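Local structure of ribosome-associated protein Y (PSrp-1) (Clostridium acetobutylicum, 3KA5) at residues R7-A18 with F30-V40. The protein is probably required for pairing active 70S ribosomes into translationally inactive 100S particles in stationary phase, this chain being the C-terminal domain of a long-form hibernation-promoting factor. Numbering follows the deposited sequence.
Sequences RFAIKPMSEEEA and FVFQNGDSNEV
A18 CB sits over the centre of one face of the F32 ring, 3.5 Å from its centroid and 5° off the normal, a CH-pi contact. The carbonyl oxygen of M13 meets the edge of that ring, 3.5 Å from F32 CE1. The SE of selenomethionine M13 touches two rings from beside them, at the edge of F30, 4.0 Å from F30 CE2, and obliquely toward F32: two Met-aromatic contacts. Its CG, set between backbone N and carbonyl carbon (chi1 58°), rests against F32 CD1. Over one face of F30, off toward the rim, sits a water joining A9 N to V31 O. Q33 CB covers one face of the R7 guanidinium; in the group's plane, R7 NE donates almost straight to A9 O at 2.7 Å, whereas R7 NH2 reaches I10 O over a longer, bent path (3.2 Å, 142°). R7 CD packs on V31 CG1. The loop leading into helix 15-25 runs beside strand 29-34, an outermost strand of this chain's three-stranded antiparallel sheet, as the single M13/N34 beta bridge attests: M13 N donates to Q33 O (2.9 Å), nearly in line with the C=O bond, and G35 N to M13 O. P12 and Q33 lie side by side, pointing the same way, P12 CG 3.6 Å from Q33 CG. Another water accepts from Q33 N while donating to A9 O and K11 O. E15 OE1 reaches N34 ND2 through a further water; E15 OE2 is salt-bridged to K4 of the second subunit.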
loop_
_atom_site.group_PDB
_atom_site.type_symbol
_atom_site.label_atom_id
_atom_site.label_comp_id
_atom_site.label_asym_id
_atom_site.label_seq_id
_atom_site.Cartn_x
_atom_site.Cartn_y
_atom_site.Cartn_z
ATOM N N ARG B 7 7.213 7.382 -0.579
ATOM C CA ARG B 7 6.654 6.877 0.670
ATOM C C ARG B 7 7.014 7.856 1.786
ATOM O O ARG B 7 8.180 8.228 1.942
ATOM C CB ARG B 7 7.244 5.504 0.989
ATOM C CG ARG B 7 6.625 4.824 2.187
ATOM C CD ARG B 7 7.346 3.525 2.497
ATOM N NE ARG B 7 8.697 3.749 3.000
ATOM C CZ ARG B 7 9.791 3.193 2.488
ATOM N NH1 ARG B 7 9.704 2.376 1.445
ATOM N NH2 ARG B 7 10.977 3.443 3.026
ATOM N N PHE B 8 6.018 8.263 2.564
ATOM C CA PHE B 8 6.247 9.228 3.634
ATOM C C PHE B 8 7.113 8.702 4.770
ATOM O O PHE B 8 8.047 9.383 5.208
ATOM C CB PHE B 8 4.918 9.719 4.202
ATOM C CG PHE B 8 5.014 11.050 4.893
ATOM C CD1 PHE B 8 5.022 12.228 4.155
ATOM C CD2 PHE B 8 5.141 11.124 6.273
ATOM C CE1 PHE B 8 5.158 13.464 4.785
ATOM C CE2 PHE B 8 5.279 12.356 6.914
ATOM C CZ PHE B 8 5.287 13.527 6.166
ATOM N N ALA B 9 6.793 7.505 5.261
ATOM C CA ALA B 9 7.547 6.895 6.356
ATOM C C ALA B 9 8.841 6.316 5.809
ATOM O O ALA B 9 8.870 5.191 5.316
ATOM C CB ALA B 9 6.718 5.795 7.024
ATOM N N ILE B 10 9.913 7.089 5.922
ATOM C CA ILE B 10 11.219 6.699 5.408
ATOM C C ILE B 10 11.934 5.582 6.161
ATOM O O ILE B 10 12.512 4.690 5.550
ATOM C CB ILE B 10 12.157 7.925 5.353
ATOM C CG1 ILE B 10 11.532 9.010 4.470
ATOM C CG2 ILE B 10 13.524 7.507 4.841
ATOM C CD1 ILE B 10 12.352 10.299 4.373
ATOM N N LYS B 11 11.891 5.637 7.484
ATOM C CA LYS B 11 12.572 4.652 8.315
ATOM C C LYS B 11 11.722 3.431 8.648
ATOM O O LYS B 11 10.507 3.534 8.832
ATOM C CB LYS B 11 13.052 5.339 9.595
ATOM C CG LYS B 11 13.896 6.572 9.286
ATOM C CD LYS B 11 14.128 7.461 10.497
ATOM C CE LYS B 11 15.233 6.938 11.390
ATOM N NZ LYS B 11 15.566 7.933 12.451
ATOM N N PRO B 12 12.358 2.250 8.726
ATOM C CA PRO B 12 11.677 0.989 9.038
ATOM C C PRO B 12 10.995 1.027 10.397
ATOM O O PRO B 12 11.484 1.668 11.331
ATOM C CB PRO B 12 12.811 -0.033 9.013
ATOM C CG PRO B 12 13.775 0.554 8.033
ATOM C CD PRO B 12 13.779 2.009 8.432
HETATM N N MSE B 13 9.861 0.342 10.505
HETATM C CA MSE B 13 9.126 0.281 11.757
HETATM C C MSE B 13 8.349 -1.021 11.854
HETATM O O MSE B 13 8.219 -1.751 10.875
HETATM C CB MSE B 13 8.168 1.466 11.884
HETATM C CG MSE B 13 7.163 1.593 10.766
HETATM SE SE MSE B 13 5.918 3.028 11.130
HETATM C CE MSE B 13 7.003 4.526 10.612
ATOM N N SER B 14 7.842 -1.307 13.049
ATOM C CA SER B 14 7.080 -2.525 13.292
ATOM C C SER B 14 5.659 -2.337 12.796
ATOM O O SER B 14 5.187 -1.206 12.662
ATOM C CB SER B 14 7.042 -2.830 14.790
ATOM O OG SER B 14 6.218 -1.891 15.462
ATOM N N GLU B 15 4.965 -3.439 12.537
ATOM C CA GLU B 15 3.593 -3.341 12.064
ATOM C C GLU B 15 2.706 -2.622 13.082
ATOM O O GLU B 15 1.805 -1.876 12.700
ATOM C CB GLU B 15 3.034 -4.736 11.749
ATOM C CG GLU B 15 3.187 -5.746 12.870
ATOM C CD GLU B 15 2.700 -7.126 12.473
ATOM O OE1 GLU B 15 3.187 -7.656 11.453
ATOM O OE2 GLU B 15 1.834 -7.680 13.182
ATOM N N GLU B 16 2.960 -2.836 14.375
ATOM C CA GLU B 16 2.180 -2.176 15.425
ATOM C C GLU B 16 2.403 -0.669 15.386
ATOM O O GLU B 16 1.464 0.120 15.529
ATOM C CB GLU B 16 2.574 -2.685 16.821
ATOM C CG GLU B 16 2.126 -4.094 17.168
ATOM C CD GLU B 16 2.965 -5.172 16.502
ATOM O OE1 GLU B 16 4.101 -4.876 16.066
ATOM O OE2 GLU B 16 2.493 -6.327 16.430
ATOM N N GLU B 17 3.655 -0.263 15.217
ATOM C CA GLU B 17 3.945 1.160 15.157
ATOM C C GLU B 17 3.298 1.751 13.910
ATOM O O GLU B 17 2.856 2.897 13.923
ATOM C CB GLU B 17 5.453 1.424 15.109
ATOM C CG GLU B 17 5.784 2.911 15.230
ATOM C CD GLU B 17 7.261 3.208 15.056
ATOM O OE1 GLU B 17 8.085 2.363 15.449
ATOM O OE2 GLU B 17 7.594 4.299 14.538
ATOM N N ALA B 18 3.246 0.972 12.829
ATOM C CA ALA B 18 2.639 1.458 11.594
ATOM C C ALA B 18 1.143 1.706 11.784
ATOM O O ALA B 18 0.601 2.694 11.283
ATOM C CB ALA B 18 2.867 0.455 10.450
ATOM N N PHE B 30 -1.496 2.795 5.136
ATOM C CA PHE B 30 -0.179 3.366 5.422
ATOM C C PHE B 30 0.905 2.432 4.896
ATOM O O PHE B 30 0.948 1.251 5.250
ATOM C CB PHE B 30 -0.069 3.548 6.949
ATOM C CG PHE B 30 1.141 4.322 7.406
ATOM C CD1 PHE B 30 1.187 5.710 7.294
ATOM C CD2 PHE B 30 2.206 3.665 8.007
ATOM C CE1 PHE B 30 2.277 6.426 7.791
ATOM C CE2 PHE B 30 3.293 4.371 8.501
ATOM C CZ PHE B 30 3.330 5.750 8.394
ATOM N N VAL B 31 1.767 2.958 4.027
ATOM C CA VAL B 31 2.852 2.182 3.437
ATOM C C VAL B 31 4.097 2.354 4.294
ATOM O O VAL B 31 4.444 3.474 4.668
ATOM C CB VAL B 31 3.169 2.676 2.003
ATOM C CG1 VAL B 31 4.235 1.799 1.369
ATOM C CG2 VAL B 31 1.897 2.682 1.165
ATOM N N PHE B 32 4.776 1.258 4.606
ATOM C CA PHE B 32 5.973 1.354 5.431
ATOM C C PHE B 32 6.954 0.219 5.186
ATOM O O PHE B 32 6.602 -0.823 4.630
ATOM C CB PHE B 32 5.587 1.377 6.915
ATOM C CG PHE B 32 5.086 0.052 7.440
ATOM C CD1 PHE B 32 5.855 -0.693 8.321
ATOM C CD2 PHE B 32 3.840 -0.444 7.055
ATOM C CE1 PHE B 32 5.401 -1.920 8.814
ATOM C CE2 PHE B 32 3.375 -1.669 7.542
ATOM C CZ PHE B 32 4.157 -2.406 8.423
ATOM N N GLN B 33 8.192 0.438 5.602
ATOM C CA GLN B 33 9.237 -0.566 5.476
ATOM C C GLN B 33 9.161 -1.356 6.775
ATOM O O GLN B 33 9.432 -0.809 7.839
ATOM C CB GLN B 33 10.601 0.120 5.359
ATOM C CG GLN B 33 11.790 -0.816 5.396
ATOM C CD GLN B 33 12.041 -1.488 4.068
ATOM O OE1 GLN B 33 11.201 -2.234 3.567
ATOM N NE2 GLN B 33 13.205 -1.223 3.484
ATOM N N ASN B 34 8.767 -2.623 6.696
ATOM C CA ASN B 34 8.654 -3.458 7.889
ATOM C C ASN B 34 10.053 -3.794 8.391
ATOM O O ASN B 34 10.834 -4.425 7.682
ATOM C CB ASN B 34 7.898 -4.751 7.563
ATOM C CG ASN B 34 7.518 -5.532 8.807
ATOM O OD1 ASN B 34 8.314 -5.666 9.731
ATOM N ND2 ASN B 34 6.297 -6.057 8.832
ATOM N N GLY B 35 10.363 -3.373 9.613
ATOM C CA GLY B 35 11.678 -3.632 10.171
ATOM C C GLY B 35 11.940 -5.084 10.527
ATOM O O GLY B 35 13.079 -5.463 10.789
ATOM N N ASP B 36 10.889 -5.896 10.537
ATOM C CA ASP B 36 11.016 -7.312 10.869
ATOM C C ASP B 36 11.454 -8.141 9.669
ATOM O O ASP B 36 12.236 -9.079 9.806
ATOM C CB ASP B 36 9.679 -7.845 11.401
ATOM C CG ASP B 36 9.686 -9.351 11.615
ATOM O OD1 ASP B 36 9.683 -10.104 10.616
ATOM O OD2 ASP B 36 9.696 -9.783 12.789
ATOM N N SER B 37 10.955 -7.785 8.491
ATOM C CA SER B 37 11.277 -8.521 7.276
ATOM C C SER B 37 12.055 -7.704 6.254
ATOM O O SER B 37 12.408 -8.212 5.190
ATOM C CB SER B 37 9.990 -9.028 6.632
ATOM O OG SER B 37 9.165 -7.941 6.246
ATOM N N ASN B 38 12.315 -6.441 6.573
ATOM C CA ASN B 38 13.048 -5.560 5.669
ATOM C C ASN B 38 12.318 -5.382 4.338
ATOM O O ASN B 38 12.935 -5.051 3.325
ATOM C CB ASN B 38 14.454 -6.114 5.407
ATOM C CG ASN B 38 15.328 -6.116 6.648
ATOM O OD1 ASN B 38 16.456 -6.615 6.626
ATOM N ND2 ASN B 38 14.814 -5.555 7.738
ATOM N N GLU B 39 11.008 -5.601 4.335
ATOM C CA GLU B 39 10.228 -5.443 3.113
ATOM C C GLU B 39 9.110 -4.425 3.295
ATOM O O GLU B 39 8.664 -4.167 4.412
ATOM C CB GLU B 39 9.633 -6.787 2.683
ATOM C CG GLU B 39 10.668 -7.890 2.497
ATOM C CD GLU B 39 10.041 -9.232 2.174
ATOM O OE1 GLU B 39 8.847 -9.416 2.487
ATOM O OE2 GLU B 39 10.744 -10.107 1.621
ATOM N N VAL B 40 8.670 -3.843 2.185
ATOM C CA VAL B 40 7.594 -2.867 2.224
ATOM C C VAL B 40 6.282 -3.602 2.458
ATOM O O VAL B 40 6.004 -4.628 1.830
ATOM C CB VAL B 40 7.496 -2.079 0.906
ATOM C CG1 VAL B 40 6.229 -1.250 0.890
ATOM C CG2 VAL B 40 8.705 -1.177 0.750
HETATM O O HOH W 1 4.289 6.185 4.742
HETATM O O HOH W 2 8.625 2.913 6.852
HETATM O O HOH W 3 6.575 -5.736 12.504
HETATM O O HOH W 4 5.666 -7.766 10.935
#